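Alkaline phosphatase D (Bacillus subtilis, PDB 2YEQ) is an iron- and calcium-containing phosphodiesterase and alkaline phosphatase of the PhoD family that hydrolyses phosphate esters. Local coordinates at residues A[107-110]-A[111-114]. Residues are numbered along the deposited sequence; the frame is centred on the assembly and turned at random.
Sequences LPAP and GANV
Pro108 meets Ala112 and Val114 where the chain doubles back in a tight turn. From Pro108, CB has two neighbours: Ala112 CB at 4.0 Å and Val114 CG1 at 3.6 Å. At the next ring atom, Pro108 CG lies 3.5 Å from Val114 CG1. The Pro108 ring and the Val114 side chain cross at about a right angle. Val114 touches with one branch, since chi1 of -62° sets CG1 beside its backbone N and anti to the carbonyl carbon.

The reversal is a type II beta turn from Ala109 to Ala112, with Pro110 and Gly111 at its corners. Gly111 takes the positive phi that this turn needs at its third position. One hydrogen bond closes it, from Ala112 N to Ala109 O at 2.9 Å. The N-H points well at the oxygen (159°), but the donor lies above the carbonyl plane. Beyond it, Asn113 centres an inverse gamma turn.

The turn belongs to the loop leading from strand 97-105 of the E-set-like N-terminal domain to strand 117-122, the first of the calcineurin-like phosphatase domain. Pro108 and Val114 both rest on Tyr267 of strand 263-267, and Asn113 OD1 accepts a hydrogen bond from Asn269 ND2 just past that strand.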
loop_
_atom_site.group_PDB
_atom_site.type_symbol
_atom_site.label_atom_id
_atom_site.label_comp_id
_atom_site.label_asym_id
_atom_site.label_seq_id
_atom_site.Cartn_x
_atom_site.Cartn_y
_atom_site.Cartn_z
ATOM N N LEU A 107 -10.066 -9.832 -14.179
ATOM C CA LEU A 107 -10.792 -8.587 -14.432
ATOM C C LEU A 107 -11.907 -8.815 -15.467
ATOM O O LEU A 107 -11.829 -9.732 -16.280
ATOM C CB LEU A 107 -9.847 -7.537 -14.999
ATOM C CG LEU A 107 -8.661 -7.103 -14.127
ATOM C CD1 LEU A 107 -7.927 -5.965 -14.847
ATOM C CD2 LEU A 107 -9.128 -6.695 -12.754
ATOM N N PRO A 108 -12.910 -7.945 -15.471
ATOM C CA PRO A 108 -13.859 -7.886 -16.593
ATOM C C PRO A 108 -13.150 -7.612 -17.908
ATOM O O PRO A 108 -12.052 -7.043 -17.924
ATOM C CB PRO A 108 -14.757 -6.685 -16.253
ATOM C CG PRO A 108 -14.646 -6.501 -14.805
ATOM C CD PRO A 108 -13.257 -6.998 -14.407
ATOM N N ALA A 109 -13.777 -8.021 -19.004
ATOM C CA ALA A 109 -13.279 -7.707 -20.342
ATOM C C ALA A 109 -13.168 -6.190 -20.474
ATOM O O ALA A 109 -13.963 -5.462 -19.886
ATOM C CB ALA A 109 -14.212 -8.289 -21.415
ATOM N N PRO A 110 -12.147 -5.706 -21.180
ATOM C CA PRO A 110 -12.000 -4.265 -21.359
ATOM C C PRO A 110 -13.299 -3.653 -21.894
ATOM O O PRO A 110 -13.922 -4.219 -22.801
ATOM C CB PRO A 110 -10.874 -4.133 -22.400
ATOM C CG PRO A 110 -10.358 -5.506 -22.660
ATOM C CD PRO A 110 -11.362 -6.479 -22.161
ATOM N N GLY A 111 -13.730 -2.542 -21.311
ATOM C CA GLY A 111 -14.976 -1.902 -21.722
ATOM C C GLY A 111 -16.266 -2.593 -21.291
ATOM O O GLY A 111 -17.346 -2.060 -21.533
ATOM N N ALA A 112 -16.182 -3.754 -20.639
ATOM C CA ALA A 112 -17.387 -4.409 -20.115
ATOM C C ALA A 112 -18.137 -3.449 -19.219
ATOM O O ALA A 112 -17.545 -2.707 -18.441
ATOM C CB ALA A 112 -17.053 -5.691 -19.337
ATOM N N ASN A 113 -19.456 -3.489 -19.321
ATOM C CA ASN A 113 -20.318 -2.596 -18.587
ATOM C C ASN A 113 -20.656 -3.150 -17.200
ATOM O O ASN A 113 -21.783 -3.568 -16.934
ATOM C CB ASN A 113 -21.592 -2.368 -19.410
ATOM C CG ASN A 113 -22.294 -1.092 -19.047
ATOM O OD1 ASN A 113 -21.668 -0.047 -18.891
ATOM N ND2 ASN A 113 -23.609 -1.164 -18.913
ATOM N N VAL A 114 -19.691 -3.123 -16.295
ATOM C CA VAL A 114 -19.885 -3.720 -14.982
ATOM C C VAL A 114 -20.590 -2.763 -14.046
ATOM O O VAL A 114 -20.255 -1.583 -13.998
ATOM C CB VAL A 114 -18.535 -4.210 -14.383
ATOM C CG1 VAL A 114 -17.946 -5.291 -15.277
ATOM C CG2 VAL A 114 -17.566 -3.097 -14.279
#